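Local structure of amine oxidase domain-containing protein (3NRN) at residues F47-G52 with L314-M319; G63-L68 with I387-I392; L42-F47 with P346-V351. The protein is of uncertain function but binds AMP and is probably a flavin-dependent oxidoreductase of the amine oxidase type. All coordinates share one frame; numbering follows the deposited sequence.

Contact 1. Residues F47-G52 with L314-M319; sequences FQLSTG and LIMAHM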
loop_
_atom_site.group_PDB
_atom_site.type_symbol
_atom_site.label_atom_id
_atom_site.label_comp_id
_atom_site.label_asym_id
_atom_site.label_seq_id
_atom_site.Cartn_x
_atom_site.Cartn_y
_atom_site.Cartn_z
ATOM N N PHE A 47 12.913 12.531 13.846
ATOM C CA PHE A 47 12.770 11.329 13.030
ATOM C C PHE A 47 11.866 11.635 11.849
ATOM O O PHE A 47 10.980 12.485 11.941
ATOM C CB PHE A 47 12.123 10.210 13.840
ATOM C CG PHE A 47 13.055 9.508 14.770
ATOM C CD1 PHE A 47 13.712 8.355 14.368
ATOM C CD2 PHE A 47 13.254 9.979 16.062
ATOM C CE1 PHE A 47 14.554 7.676 15.238
ATOM C CE2 PHE A 47 14.094 9.309 16.942
ATOM C CZ PHE A 47 14.744 8.154 16.529
ATOM N N GLN A 48 12.087 10.942 10.741
ATOM C CA GLN A 48 11.239 11.130 9.574
ATOM C C GLN A 48 10.279 9.949 9.546
ATOM O O GLN A 48 10.602 8.898 9.000
ATOM C CB GLN A 48 12.067 11.155 8.288
ATOM C CG GLN A 48 12.843 12.443 8.055
ATOM C CD GLN A 48 11.934 13.635 7.796
ATOM O OE1 GLN A 48 11.044 13.584 6.941
ATOM N NE2 GLN A 48 12.161 14.719 8.526
ATOM N N LEU A 49 9.113 10.110 10.161
ATOM C CA LEU A 49 8.129 9.034 10.175
ATOM C C LEU A 49 7.282 9.157 8.905
ATOM O O LEU A 49 7.583 9.980 8.035
ATOM C CB LEU A 49 7.255 9.131 11.431
ATOM C CG LEU A 49 8.028 9.163 12.761
ATOM C CD1 LEU A 49 7.051 9.316 13.918
ATOM C CD2 LEU A 49 8.853 7.906 12.926
ATOM N N SER A 50 6.236 8.344 8.785
ATOM C CA SER A 50 5.392 8.407 7.596
ATOM C C SER A 50 3.911 8.472 7.926
ATOM O O SER A 50 3.500 8.131 9.032
ATOM C CB SER A 50 5.652 7.199 6.699
ATOM O OG SER A 50 5.203 6.008 7.317
ATOM N N THR A 51 3.115 8.913 6.951
ATOM C CA THR A 51 1.674 9.016 7.112
ATOM C C THR A 51 0.992 7.726 6.659
ATOM O O THR A 51 -0.228 7.673 6.525
ATOM C CB THR A 51 1.108 10.218 6.306
ATOM O OG1 THR A 51 1.417 10.066 4.912
ATOM C CG2 THR A 51 1.715 11.522 6.808
ATOM N N GLY A 52 1.787 6.681 6.432
ATOM C CA GLY A 52 1.229 5.409 5.997
ATOM C C GLY A 52 2.264 4.321 5.762
ATOM O O GLY A 52 2.757 3.706 6.706
ATOM N N LEU A 314 15.654 3.824 13.498
ATOM C CA LEU A 314 14.205 3.902 13.434
ATOM C C LEU A 314 13.595 2.543 13.105
ATOM O O LEU A 314 13.909 1.941 12.082
ATOM C CB LEU A 314 13.784 4.946 12.391
ATOM C CG LEU A 314 12.295 5.102 12.058
ATOM C CD1 LEU A 314 11.477 5.221 13.336
ATOM C CD2 LEU A 314 12.097 6.333 11.174
ATOM N N ILE A 315 12.739 2.055 13.996
ATOM C CA ILE A 315 12.069 0.776 13.800
ATOM C C ILE A 315 10.577 1.041 13.629
ATOM O O ILE A 315 9.990 1.810 14.391
ATOM C CB ILE A 315 12.265 -0.160 15.020
ATOM C CG1 ILE A 315 13.714 -0.647 15.079
ATOM C CG2 ILE A 315 11.286 -1.344 14.941
ATOM C CD1 ILE A 315 14.108 -1.560 13.941
HETATM N N MSE A 316 9.973 0.418 12.623
HETATM C CA MSE A 316 8.542 0.580 12.376
HETATM C C MSE A 316 7.897 -0.793 12.354
HETATM O O MSE A 316 8.298 -1.659 11.575
HETATM C CB MSE A 316 8.281 1.284 11.034
HETATM C CG MSE A 316 8.571 2.793 10.999
HETATM SE SE MSE A 316 8.073 3.515 9.394
HETATM C CE MSE A 316 8.458 5.225 9.630
ATOM N N ALA A 317 6.905 -0.992 13.216
ATOM C CA ALA A 317 6.205 -2.267 13.289
ATOM C C ALA A 317 4.757 -2.078 12.874
ATOM O O ALA A 317 4.145 -1.047 13.161
ATOM C CB ALA A 317 6.271 -2.832 14.708
ATOM N N HIS A 318 4.215 -3.090 12.212
ATOM C CA HIS A 318 2.842 -3.065 11.728
ATOM C C HIS A 318 2.010 -4.092 12.475
ATOM O O HIS A 318 2.455 -5.215 12.695
ATOM C CB HIS A 318 2.824 -3.377 10.226
ATOM C CG HIS A 318 1.452 -3.551 9.650
ATOM N ND1 HIS A 318 0.692 -4.681 9.858
ATOM C CD2 HIS A 318 0.709 -2.740 8.860
ATOM C CE1 HIS A 318 -0.458 -4.562 9.218
ATOM N NE2 HIS A 318 -0.472 -3.392 8.604
HETATM N N MSE A 319 0.803 -3.699 12.864
HETATM C CA MSE A 319 -0.101 -4.591 13.575
HETATM C C MSE A 319 -1.487 -4.470 12.957
HETATM O O MSE A 319 -2.051 -3.378 12.904
HETATM C CB MSE A 319 -0.185 -4.216 15.071
HETATM C CG MSE A 319 -1.160 -5.086 15.902
HETATM SE SE MSE A 319 -1.666 -4.428 17.553
HETATM C CE MSE A 319 -3.075 -3.531 17.107
#
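Face-to-face packing of two beta layers brings F47 and L49 onto L314, and L49 and S50 onto M316. Strand 47-50, half of a beta hairpin with strand 41-44, lies over strand 312-320 of the seven-stranded mixed sheet. The axes of the two segments run nearly parallel, 16° and 9.1 Å apart. No hydrogen bond joins them; the contact is apolar and mostly buried.

L314 is the hub. With CG anti to the backbone N (chi1 174°), its branched end is carried toward strand 47-50, where the two methyls are used differently: CD1 meets CD2 of L49 at 3.8 Å, while CD2 lies 3.7 Å from the carbonyl O of Q48. The phenyl ring of F47 slides past L314 with an edge toward it, so that CD1 of F47 sits 3.9 Å from CB of L314, near the ring plane. With an alanine here the ring is lost, which would probably open a gap beside CB of L314 and leave A275 of the neighbouring strand 269-277 without this apolar partner.

The polar ends find partners outside the two strands: OE1 of Q48 bonds N41, and OG of S50, though beside CE of M316, bonds the carbonyl O of A53. M316, present as selenomethionine, reaches up from the sheet with its chain extended beyond CG (chi2 -175°), which delivers the terminal methyl to the hairpin backbone. There CE of M316 rests 3.9 Å from CA of L49 and equally far from N of S50.

Contact 2. Residues G63-L68 with I387-I392; sequences GPLAHL and IEVDGI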
loop_
_atom_site.group_PDB
_atom_site.type_symbol
_atom_site.label_atom_id
_atom_site.label_comp_id
_atom_site.label_asym_id
_atom_site.label_seq_id
_atom_site.Cartn_x
_atom_site.Cartn_y
_atom_site.Cartn_z
ATOM N N GLY A 63 8.470 -4.318 -8.731
ATOM C CA GLY A 63 7.038 -4.349 -8.947
ATOM C C GLY A 63 6.422 -3.267 -9.809
ATOM O O GLY A 63 7.122 -2.471 -10.433
ATOM N N PRO A 64 5.082 -3.223 -9.854
ATOM C CA PRO A 64 4.330 -2.241 -10.640
ATOM C C PRO A 64 4.673 -0.788 -10.281
ATOM O O PRO A 64 4.807 0.059 -11.168
ATOM C CB PRO A 64 2.868 -2.582 -10.320
ATOM C CG PRO A 64 2.915 -4.034 -9.947
ATOM C CD PRO A 64 4.171 -4.124 -9.123
ATOM N N LEU A 65 4.812 -0.499 -8.988
ATOM C CA LEU A 65 5.111 0.868 -8.565
ATOM C C LEU A 65 6.467 1.340 -9.076
ATOM O O LEU A 65 6.571 2.434 -9.633
ATOM C CB LEU A 65 5.051 1.008 -7.035
ATOM C CG LEU A 65 5.342 2.419 -6.491
ATOM C CD1 LEU A 65 4.426 3.451 -7.167
ATOM C CD2 LEU A 65 5.133 2.438 -4.979
ATOM N N ALA A 66 7.502 0.527 -8.890
ATOM C CA ALA A 66 8.832 0.908 -9.374
ATOM C C ALA A 66 8.792 1.084 -10.887
ATOM O O ALA A 66 9.346 2.046 -11.415
ATOM C CB ALA A 66 9.860 -0.142 -9.011
ATOM N N HIS A 67 8.125 0.164 -11.580
ATOM C CA HIS A 67 8.041 0.256 -13.034
ATOM C C HIS A 67 7.397 1.565 -13.471
ATOM O O HIS A 67 7.891 2.229 -14.377
ATOM C CB HIS A 67 7.241 -0.905 -13.627
ATOM C CG HIS A 67 7.148 -0.857 -15.121
ATOM N ND1 HIS A 67 8.263 -0.894 -15.933
ATOM C CD2 HIS A 67 6.086 -0.718 -15.949
ATOM C CE1 HIS A 67 7.891 -0.777 -17.196
ATOM N NE2 HIS A 67 6.574 -0.668 -17.233
ATOM N N LEU A 68 6.294 1.924 -12.823
ATOM C CA LEU A 68 5.588 3.149 -13.151
ATOM C C LEU A 68 6.466 4.361 -12.909
ATOM O O LEU A 68 6.486 5.290 -13.712
ATOM C CB LEU A 68 4.315 3.293 -12.317
ATOM C CG LEU A 68 2.985 2.839 -12.907
ATOM C CD1 LEU A 68 1.858 3.330 -11.983
ATOM C CD2 LEU A 68 2.812 3.406 -14.318
ATOM N N ILE A 387 -0.400 -6.067 -3.719
ATOM C CA ILE A 387 -0.154 -5.724 -2.323
ATOM C C ILE A 387 0.146 -4.242 -2.081
ATOM O O ILE A 387 1.020 -3.654 -2.722
ATOM C CB ILE A 387 1.013 -6.584 -1.760
ATOM C CG1 ILE A 387 0.608 -8.061 -1.780
ATOM C CG2 ILE A 387 1.379 -6.133 -0.359
ATOM C CD1 ILE A 387 1.740 -9.020 -1.473
ATOM N N GLU A 388 -0.598 -3.654 -1.150
ATOM C CA GLU A 388 -0.449 -2.251 -0.762
ATOM C C GLU A 388 -0.156 -1.268 -1.908
ATOM O O GLU A 388 -0.908 -1.219 -2.874
ATOM C CB GLU A 388 0.627 -2.123 0.320
ATOM C CG GLU A 388 0.556 -0.811 1.075
ATOM C CD GLU A 388 1.899 -0.390 1.616
ATOM O OE1 GLU A 388 2.892 -0.533 0.872
ATOM O OE2 GLU A 388 1.959 0.099 2.765
ATOM N N VAL A 389 0.932 -0.497 -1.813
ATOM C CA VAL A 389 1.233 0.492 -2.850
ATOM C C VAL A 389 1.534 -0.093 -4.225
ATOM O O VAL A 389 1.284 0.553 -5.240
ATOM C CB VAL A 389 2.367 1.476 -2.424
ATOM C CG1 VAL A 389 1.891 2.310 -1.250
ATOM C CG2 VAL A 389 3.641 0.728 -2.061
ATOM N N ASP A 390 2.073 -1.304 -4.278
ATOM C CA ASP A 390 2.295 -1.910 -5.581
ATOM C C ASP A 390 0.886 -2.194 -6.112
ATOM O O ASP A 390 0.628 -2.100 -7.312
ATOM C CB ASP A 390 3.120 -3.199 -5.464
ATOM C CG ASP A 390 4.627 -2.938 -5.542
ATOM O OD1 ASP A 390 5.095 -2.404 -6.571
ATOM O OD2 ASP A 390 5.340 -3.264 -4.578
ATOM N N GLY A 391 -0.026 -2.525 -5.198
ATOM C CA GLY A 391 -1.406 -2.780 -5.579
ATOM C C GLY A 391 -2.035 -1.499 -6.105
ATOM O O GLY A 391 -2.828 -1.514 -7.054
ATOM N N ILE A 392 -1.686 -0.378 -5.486
ATOM C CA ILE A 392 -2.207 0.909 -5.919
ATOM C C ILE A 392 -1.730 1.192 -7.344
ATOM O O ILE A 392 -2.520 1.580 -8.206
ATOM C CB ILE A 392 -1.738 2.039 -4.976
ATOM C CG1 ILE A 392 -2.454 1.906 -3.627
ATOM C CG2 ILE A 392 -2.000 3.408 -5.613
ATOM C CD1 ILE A 392 -2.070 2.964 -2.609
HETATM O O HOH W 1 7.580 -2.013 -7.029
#
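D390, near the start of helix 388-402, places its carboxylate against the first turn of helix 64-72, the two short helical segments crossing at 53°. Packing is tight here. OD1 of D390 accepts a hydrogen bond from N of L65 (3.1 Å, 160° at the hydrogen), met nearly head-on along the C-O bond, and CD of P64 presses within 3.2 Å of the same oxygen. G63, at the N-cap position, has no side chain to obstruct this oxygen. Next to this polar junction, the CG of L65, anti to the backbone N (chi1 -180°), carries CD2 to CG2 of V389 at 3.7 Å, the apolar share of the interface. The side chain of V389 lies about 8 Å from the bound AMP.

The looser side begins at A66, which is partly exposed. Its N is bonded to a water that in turn donates to OD1 of D390 at 2.6 Å, so the carboxylate reaches this amide through solvent.

OD2 of D390 is held by N of H59. The buried carboxylate thus ties the two helix starts together, meeting backbone N-H groups directly and through water at the positive end of a helix, a setting that would probably stabilise its negative charge.

Contact 3. Residues L42-F47 with P346-V351; sequences LPYKGF and PLLAQV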
loop_
_atom_site.group_PDB
_atom_site.type_symbol
_atom_site.label_atom_id
_atom_site.label_comp_id
_atom_site.label_asym_id
_atom_site.label_seq_id
_atom_site.Cartn_x
_atom_site.Cartn_y
_atom_site.Cartn_z
ATOM N N LEU A 42 6.397 12.399 7.801
ATOM C CA LEU A 42 5.864 13.027 8.996
ATOM C C LEU A 42 7.007 13.342 9.956
ATOM O O LEU A 42 7.402 12.495 10.758
ATOM C CB LEU A 42 4.862 12.095 9.685
ATOM C CG LEU A 42 4.283 12.586 11.018
ATOM C CD1 LEU A 42 3.364 13.788 10.788
ATOM C CD2 LEU A 42 3.519 11.455 11.680
ATOM N N PRO A 43 7.574 14.559 9.863
ATOM C CA PRO A 43 8.674 14.957 10.746
ATOM C C PRO A 43 8.190 14.798 12.185
ATOM O O PRO A 43 7.086 15.224 12.517
ATOM C CB PRO A 43 8.904 16.418 10.370
ATOM C CG PRO A 43 8.550 16.442 8.907
ATOM C CD PRO A 43 7.271 15.626 8.890
ATOM N N TYR A 44 9.005 14.184 13.034
ATOM C CA TYR A 44 8.590 13.965 14.414
ATOM C C TYR A 44 9.756 13.711 15.357
ATOM O O TYR A 44 10.404 12.661 15.294
ATOM C CB TYR A 44 7.632 12.772 14.478
ATOM C CG TYR A 44 6.993 12.557 15.832
ATOM C CD1 TYR A 44 5.984 13.405 16.294
ATOM C CD2 TYR A 44 7.383 11.493 16.646
ATOM C CE1 TYR A 44 5.375 13.193 17.532
ATOM C CE2 TYR A 44 6.787 11.274 17.877
ATOM C CZ TYR A 44 5.782 12.124 18.316
ATOM O OH TYR A 44 5.178 11.894 19.532
ATOM N N LYS A 45 10.017 14.674 16.235
ATOM C CA LYS A 45 11.089 14.543 17.214
ATOM C C LYS A 45 12.423 14.094 16.620
ATOM O O LYS A 45 13.077 13.196 17.155
ATOM C CB LYS A 45 10.660 13.565 18.308
ATOM C CG LYS A 45 9.513 14.053 19.181
ATOM C CD LYS A 45 9.167 13.013 20.236
ATOM C CE LYS A 45 8.240 13.571 21.302
ATOM N NZ LYS A 45 6.972 14.083 20.724
ATOM N N GLY A 46 12.819 14.711 15.512
ATOM C CA GLY A 46 14.086 14.373 14.887
ATOM C C GLY A 46 14.087 13.125 14.024
ATOM O O GLY A 46 15.136 12.701 13.533
ATOM N N PHE A 47 12.913 12.531 13.846
ATOM C CA PHE A 47 12.770 11.329 13.030
ATOM C C PHE A 47 11.866 11.635 11.849
ATOM O O PHE A 47 10.980 12.485 11.941
ATOM C CB PHE A 47 12.123 10.210 13.840
ATOM C CG PHE A 47 13.055 9.508 14.770
ATOM C CD1 PHE A 47 13.712 8.355 14.368
ATOM C CD2 PHE A 47 13.254 9.979 16.062
ATOM C CE1 PHE A 47 14.554 7.676 15.238
ATOM C CE2 PHE A 47 14.094 9.309 16.942
ATOM C CZ PHE A 47 14.744 8.154 16.529
ATOM N N PRO A 346 9.503 4.097 22.825
ATOM C CA PRO A 346 8.305 4.463 22.062
ATOM C C PRO A 346 8.272 5.917 21.603
ATOM O O PRO A 346 8.382 6.835 22.415
ATOM C CB PRO A 346 7.173 4.142 23.034
ATOM C CG PRO A 346 7.702 2.945 23.760
ATOM C CD PRO A 346 9.137 3.336 24.035
ATOM N N LEU A 347 8.118 6.117 20.296
ATOM C CA LEU A 347 8.058 7.459 19.722
ATOM C C LEU A 347 6.622 7.862 19.423
ATOM O O LEU A 347 6.191 8.962 19.764
ATOM C CB LEU A 347 8.859 7.531 18.420
ATOM C CG LEU A 347 10.383 7.620 18.455
ATOM C CD1 LEU A 347 10.910 7.612 17.027
ATOM C CD2 LEU A 347 10.812 8.890 19.168
ATOM N N LEU A 348 5.885 6.961 18.779
ATOM C CA LEU A 348 4.506 7.234 18.412
ATOM C C LEU A 348 3.816 6.004 17.833
ATOM O O LEU A 348 4.412 5.233 17.076
ATOM C CB LEU A 348 4.465 8.364 17.379
ATOM C CG LEU A 348 3.117 8.765 16.781
ATOM C CD1 LEU A 348 2.370 9.662 17.757
ATOM C CD2 LEU A 348 3.342 9.499 15.468
ATOM N N ALA A 349 2.554 5.829 18.206
ATOM C CA ALA A 349 1.754 4.725 17.705
ATOM C C ALA A 349 0.727 5.401 16.812
ATOM O O ALA A 349 0.062 6.344 17.235
ATOM C CB ALA A 349 1.065 4.002 18.852
ATOM N N GLN A 350 0.615 4.946 15.572
ATOM C CA GLN A 350 -0.340 5.543 14.649
ATOM C C GLN A 350 -1.431 4.554 14.274
ATOM O O GLN A 350 -1.143 3.422 13.874
ATOM C CB GLN A 350 0.373 6.018 13.380
ATOM C CG GLN A 350 1.233 7.256 13.558
ATOM C CD GLN A 350 2.198 7.447 12.400
ATOM O OE1 GLN A 350 3.091 6.629 12.187
ATOM N NE2 GLN A 350 2.021 8.523 11.649
ATOM N N VAL A 351 -2.680 4.990 14.409
ATOM C CA VAL A 351 -3.829 4.160 14.072
ATOM C C VAL A 351 -4.320 4.539 12.681
ATOM O O VAL A 351 -4.602 5.706 12.414
ATOM C CB VAL A 351 -4.994 4.366 15.070
ATOM C CG1 VAL A 351 -6.153 3.442 14.711
ATOM C CG2 VAL A 351 -4.524 4.099 16.485
#
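Y44 and L347 meet through the edge of the tyrosine ring: the carbonyl O of L347 lies near the ring plane, 3.0 Å from CE2 of Y44. The phenol hydroxyl donates to this same O at 3.1 Å, a fairly straight approach to the C=O (159°) with the donor tilted 20° from the carbonyl plane. Y44 gets there because its CG is anti to the backbone N (chi1 -172°), swinging the ring out from the hairpin toward strand 345-351. CG of K45 lies over one ring face, and NZ of K45 makes a weak bond to OH of Y44. CB of L348 approaches the ring obliquely.

The side chain of L347 turns to F47 instead, crossing it at about a right angle. CD1 of L347 stands nearly over the centre of the phenyl face, 3.5 Å from the centroid, a CH-pi contact, while the carbonyl O of Y44 lies in plane at the edge of that ring. Farther along, CD2 of L42 comes within 3.3 Å of NE2 of Q350. This buried amide is fixed from both ends, NE2 bonding O of S50 and OE1 bonding ND2 of N273.

Two motifs shape this interface: a beta hairpin with a two-residue loop, a type I' turn from Y44 to F47, and a classic beta bulge in strand 345-351, where L347 and L348 both face N273.

Contacts 1 and 3 hold the same elements together: the hairpin of strands 41-44 and 47-50 lies over one mixed sheet, with F47 shared between them. Contact 1 reaches an inner strand of that sheet and is buried and apolar; contact 3 reaches an edge strand, 345-351, is only partly buried, and adds a phenol-to-carbonyl bond to its aliphatic and aromatic contacts. A probable backbone bond from N of L42 to O of L49 and the packing of L49 on Y44 connect the two directly. Contact 2, centred about 19 Å from the centre of contact 1 and 25 Å from that of contact 3, is also buried, yet joins helices through a carboxylate and a water.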